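Methyltransferase-like protein (Saccharopolyspora spinosa, PDB 4PNE) catalyses a [4+2] cycloaddition in spinosyn biosynthesis, using a methyltransferase-like fold that binds S-adenosyl-L-homocysteine. Local coordinates at residues 89-103 with 114-127. Sequence-based numbering, arbitrary orientation.
Sequences VLDGGVRLLDVGCGT and NAIQITGITVSQVQ. With SAH (S-adenosyl-L-homocysteine), chain C.
Leu-96 and Asp-98 are bonded through both N and O to the neighbouring strand 117-122, which runs parallel to strand 95-99 in the first beta-alpha-beta unit of a Rossmann-like methyltransferase fold; helix 105-113 makes the crossover. Gln-117 O and Thr-119 O accept from Leu-96 N and Asp-98 N, while Leu-96 O and Asp-98 O take Thr-119 N and Ile-121 N. The ladder begins with Val-94 O accepting from Gln-117 N and, before the strands, Gly-93 N giving to Ala-115 O (2.8 Å). Arg-95, Leu-97 and Val-99 turn their backbone bonds to strand 161-167 instead. On the Leu-97 face the extended Arg-95 chain brings NH1 to Thr-119 OG1, a weak bond of 3.3 Å, and Leu-97 CD1 meets Ile-121 CG2. Just before the strands, Val-94 and Ile-116 lie side by side with their CG2 methyls 3.6 Å apart. In the loop after strand 95-99, Cys-101 N gives to Ile-121 O at 2.9 Å, from above the carbonyl plane, and Gly-100 N adds a weak bond. The same loop presents Gly-100 O to the SAH amino N (2.7 Å). Both ribose hydroxyls are held: SAH O2' donates to Thr-122 OG1, and O3' accepts from Gly-102 N while donating to Gln-127 OE1. Thr-122 OG1 also accepts from Ser-124 N in an ST turn, its chi1 of 172° setting the oxygen beside the carbonyl carbon. Ser-124 OG, bonded to Asp-44, caps the helix through Gln-127 N. Thr-122 OG1 in turn donates to Gln-127 OE1, 2.9 Å away and in the plane of that carbonyl.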
# COMPACT_ATOMS: atom_id res chain seq x y z
N VAL A 89 -4.96 -14.14 4.71
CA VAL A 89 -4.16 -15.36 4.61
C VAL A 89 -4.90 -16.37 5.45
O VAL A 89 -4.76 -16.40 6.67
CB VAL A 89 -2.72 -15.15 5.08
CG1 VAL A 89 -1.92 -16.45 5.05
CG2 VAL A 89 -2.02 -14.09 4.22
N LEU A 90 -5.70 -17.20 4.80
CA LEU A 90 -6.67 -18.01 5.52
C LEU A 90 -6.17 -19.43 5.75
O LEU A 90 -6.78 -20.19 6.50
CB LEU A 90 -7.99 -18.02 4.76
CG LEU A 90 -8.59 -16.65 4.39
CD1 LEU A 90 -9.90 -16.86 3.68
CD2 LEU A 90 -8.76 -15.75 5.61
N ASP A 91 -5.04 -19.79 5.13
CA ASP A 91 -4.48 -21.12 5.30
C ASP A 91 -3.03 -21.11 4.86
O ASP A 91 -2.59 -20.15 4.25
CB ASP A 91 -5.28 -22.12 4.47
CG ASP A 91 -5.25 -23.51 5.04
OD1 ASP A 91 -4.33 -23.83 5.85
OD2 ASP A 91 -6.18 -24.28 4.70
N GLY A 92 -2.28 -22.16 5.18
CA GLY A 92 -0.99 -22.37 4.56
C GLY A 92 -1.20 -22.82 3.12
O GLY A 92 -2.26 -23.33 2.77
N GLY A 93 -0.19 -22.67 2.28
CA GLY A 93 -0.20 -23.28 0.96
C GLY A 93 -1.00 -22.54 -0.09
O GLY A 93 -1.35 -23.11 -1.12
N VAL A 94 -1.27 -21.27 0.18
CA VAL A 94 -1.98 -20.41 -0.77
C VAL A 94 -0.99 -19.54 -1.53
O VAL A 94 0.18 -19.41 -1.13
CB VAL A 94 -3.00 -19.52 -0.06
CG1 VAL A 94 -4.09 -20.35 0.62
CG2 VAL A 94 -2.33 -18.64 0.97
N ARG A 95 -1.47 -18.97 -2.63
CA ARG A 95 -0.70 -18.06 -3.46
C ARG A 95 -1.36 -16.70 -3.32
O ARG A 95 -2.57 -16.59 -3.48
CB ARG A 95 -0.66 -18.50 -4.93
CG ARG A 95 0.47 -17.84 -5.70
CD ARG A 95 0.48 -18.20 -7.17
NE ARG A 95 1.42 -17.34 -7.88
CZ ARG A 95 1.45 -17.20 -9.20
NH1 ARG A 95 2.33 -16.38 -9.75
NH2 ARG A 95 0.61 -17.88 -9.97
N LEU A 96 -0.57 -15.68 -3.01
CA LEU A 96 -1.04 -14.33 -2.74
C LEU A 96 -0.35 -13.31 -3.66
O LEU A 96 0.88 -13.36 -3.81
CB LEU A 96 -0.76 -13.99 -1.27
CG LEU A 96 -1.39 -12.70 -0.76
CD1 LEU A 96 -1.89 -12.88 0.66
CD2 LEU A 96 -0.38 -11.61 -0.85
N LEU A 97 -1.12 -12.42 -4.30
CA LEU A 97 -0.56 -11.33 -5.09
C LEU A 97 -0.52 -10.05 -4.26
O LEU A 97 -1.57 -9.56 -3.84
CB LEU A 97 -1.40 -11.11 -6.36
CG LEU A 97 -0.98 -10.02 -7.34
CD1 LEU A 97 0.33 -10.37 -7.97
CD2 LEU A 97 -2.08 -9.78 -8.36
N ASP A 98 0.67 -9.53 -4.03
CA ASP A 98 0.89 -8.28 -3.31
C ASP A 98 1.00 -7.14 -4.35
O ASP A 98 2.02 -6.94 -4.99
CB ASP A 98 2.16 -8.46 -2.41
CG ASP A 98 2.47 -7.25 -1.54
OD1 ASP A 98 1.66 -6.32 -1.48
OD2 ASP A 98 3.56 -7.25 -0.93
N VAL A 99 -0.10 -6.43 -4.54
CA VAL A 99 -0.27 -5.46 -5.61
C VAL A 99 0.31 -4.13 -5.14
O VAL A 99 -0.26 -3.48 -4.29
CB VAL A 99 -1.72 -5.28 -5.98
CG1 VAL A 99 -1.84 -4.21 -7.08
CG2 VAL A 99 -2.30 -6.59 -6.43
N GLY A 100 1.47 -3.77 -5.65
CA GLY A 100 2.15 -2.58 -5.16
C GLY A 100 2.92 -2.87 -3.88
O GLY A 100 2.60 -2.33 -2.83
N CYS A 101 3.96 -3.67 -3.98
CA CYS A 101 4.52 -4.33 -2.83
C CYS A 101 5.57 -3.48 -2.10
O CYS A 101 6.12 -3.94 -1.09
CB CYS A 101 5.12 -5.67 -3.26
SG CYS A 101 6.52 -5.51 -4.45
N GLY A 102 5.86 -2.28 -2.58
CA GLY A 102 6.88 -1.43 -1.98
C GLY A 102 8.23 -2.15 -1.99
O GLY A 102 8.57 -2.84 -2.97
N THR A 103 8.97 -2.03 -0.89
CA THR A 103 10.27 -2.70 -0.79
C THR A 103 10.13 -4.16 -0.37
O THR A 103 11.12 -4.84 -0.05
CB THR A 103 11.18 -1.97 0.20
OG1 THR A 103 10.60 -2.06 1.50
CG2 THR A 103 11.33 -0.53 -0.17
N ASN A 114 4.45 -17.78 7.69
CA ASN A 114 3.40 -18.43 6.89
C ASN A 114 4.00 -19.13 5.68
O ASN A 114 4.67 -18.50 4.85
CB ASN A 114 2.36 -17.39 6.44
CG ASN A 114 1.59 -16.80 7.59
OD1 ASN A 114 0.56 -17.34 7.98
ND2 ASN A 114 2.07 -15.69 8.14
N ALA A 115 3.76 -20.44 5.58
CA ALA A 115 4.23 -21.21 4.44
C ALA A 115 3.30 -21.02 3.25
O ALA A 115 2.46 -21.88 2.92
CB ALA A 115 4.36 -22.67 4.79
N ILE A 116 3.43 -19.86 2.63
CA ILE A 116 2.67 -19.46 1.45
C ILE A 116 3.61 -18.95 0.40
O ILE A 116 4.81 -18.83 0.63
CB ILE A 116 1.62 -18.36 1.80
CG1 ILE A 116 2.29 -17.06 2.25
CG2 ILE A 116 0.72 -18.85 2.87
CD1 ILE A 116 1.30 -15.95 2.56
N GLN A 117 3.05 -18.67 -0.78
CA GLN A 117 3.81 -18.11 -1.88
C GLN A 117 3.25 -16.72 -2.20
O GLN A 117 2.06 -16.58 -2.51
CB GLN A 117 3.76 -19.01 -3.11
CG GLN A 117 4.70 -20.22 -3.04
CD GLN A 117 4.08 -21.40 -2.30
OE1 GLN A 117 3.33 -22.17 -2.88
NE2 GLN A 117 4.39 -21.54 -1.02
N ILE A 118 4.09 -15.70 -2.06
CA ILE A 118 3.72 -14.33 -2.36
C ILE A 118 4.44 -13.89 -3.61
O ILE A 118 5.67 -14.02 -3.70
CB ILE A 118 4.06 -13.39 -1.23
CG1 ILE A 118 3.41 -13.85 0.08
CG2 ILE A 118 3.56 -11.99 -1.58
CD1 ILE A 118 3.80 -13.00 1.31
N THR A 119 3.66 -13.41 -4.56
CA THR A 119 4.12 -12.73 -5.76
C THR A 119 3.94 -11.24 -5.47
O THR A 119 2.82 -10.79 -5.43
CB THR A 119 3.31 -13.16 -7.00
OG1 THR A 119 3.44 -14.59 -7.21
CG2 THR A 119 3.78 -12.41 -8.25
N GLY A 120 5.02 -10.48 -5.32
CA GLY A 120 4.94 -9.05 -5.08
C GLY A 120 5.23 -8.28 -6.33
O GLY A 120 6.24 -8.54 -6.97
N ILE A 121 4.37 -7.35 -6.72
CA ILE A 121 4.58 -6.55 -7.90
C ILE A 121 4.64 -5.06 -7.58
O ILE A 121 3.94 -4.57 -6.70
CB ILE A 121 3.50 -6.79 -8.97
CG1 ILE A 121 2.10 -6.43 -8.47
CG2 ILE A 121 3.51 -8.24 -9.40
CD1 ILE A 121 1.03 -6.40 -9.57
N THR A 122 5.53 -4.37 -8.28
CA THR A 122 5.66 -2.94 -8.14
C THR A 122 6.10 -2.36 -9.48
O THR A 122 6.62 -3.09 -10.31
CB THR A 122 6.65 -2.56 -7.05
OG1 THR A 122 6.86 -1.14 -7.09
CG2 THR A 122 7.98 -3.29 -7.23
N VAL A 123 5.91 -1.07 -9.69
CA VAL A 123 6.37 -0.44 -10.93
C VAL A 123 7.74 0.22 -10.77
O VAL A 123 8.27 0.78 -11.73
CB VAL A 123 5.34 0.57 -11.42
CG1 VAL A 123 4.13 -0.18 -11.98
CG2 VAL A 123 4.89 1.53 -10.29
N SER A 124 8.29 0.10 -9.58
CA SER A 124 9.61 0.65 -9.27
C SER A 124 10.68 -0.42 -9.35
O SER A 124 10.68 -1.32 -8.52
CB SER A 124 9.59 1.26 -7.88
OG SER A 124 10.89 1.63 -7.46
N GLN A 125 11.64 -0.28 -10.28
CA GLN A 125 12.74 -1.24 -10.37
C GLN A 125 13.67 -1.17 -9.16
O GLN A 125 14.26 -2.17 -8.76
CB GLN A 125 13.53 -1.02 -11.66
CG GLN A 125 12.70 -1.17 -12.89
CD GLN A 125 13.48 -0.93 -14.16
OE1 GLN A 125 13.76 -1.85 -14.91
NE2 GLN A 125 13.83 0.33 -14.40
N VAL A 126 13.81 0.01 -8.56
CA VAL A 126 14.53 0.13 -7.31
C VAL A 126 13.90 -0.77 -6.28
O VAL A 126 14.58 -1.50 -5.60
CB VAL A 126 14.55 1.59 -6.80
CG1 VAL A 126 15.00 1.65 -5.36
CG2 VAL A 126 15.45 2.47 -7.70
N GLN A 127 12.58 -0.72 -6.14
CA GLN A 127 11.93 -1.56 -5.12
C GLN A 127 12.06 -3.07 -5.43
O GLN A 127 12.25 -3.87 -4.51
CB GLN A 127 10.46 -1.15 -4.96
CG GLN A 127 10.32 0.19 -4.28
CD GLN A 127 8.89 0.63 -4.12
OE1 GLN A 127 8.02 0.22 -4.87
NE2 GLN A 127 8.68 1.54 -3.22
N SAH C . 2.14 -2.14 -0.18
CA SAH C . 3.45 -1.57 0.14
CB SAH C . 3.79 -0.29 -0.62
CG SAH C . 2.74 0.78 -0.72
SD SAH C . 3.42 2.26 -1.49
C SAH C . 3.54 -1.34 1.63
O SAH C . 4.62 -1.16 2.15
OXT SAH C . 2.51 -1.42 2.31
C5' SAH C . 2.60 2.09 -3.10
C4' SAH C . 3.16 0.96 -3.95
O4' SAH C . 2.31 0.76 -5.08
C3' SAH C . 4.54 1.24 -4.53
O3' SAH C . 5.28 0.05 -4.32
C2' SAH C . 4.28 1.51 -6.00
O2' SAH C . 5.35 1.25 -6.90
C1' SAH C . 3.07 0.60 -6.25
N9 SAH C . 2.33 0.97 -7.47
C8 SAH C . 1.86 2.17 -7.89
N7 SAH C . 1.28 2.03 -9.10
C5 SAH C . 1.39 0.74 -9.46
C6 SAH C . 0.99 0.04 -10.59
N6 SAH C . 0.35 0.63 -11.58
N1 SAH C . 1.23 -1.29 -10.65
C2 SAH C . 1.88 -1.95 -9.63
N3 SAH C . 2.31 -1.26 -8.53
C4 SAH C . 2.04 0.06 -8.45
O HOH W 1 -0.39 -19.60 6.50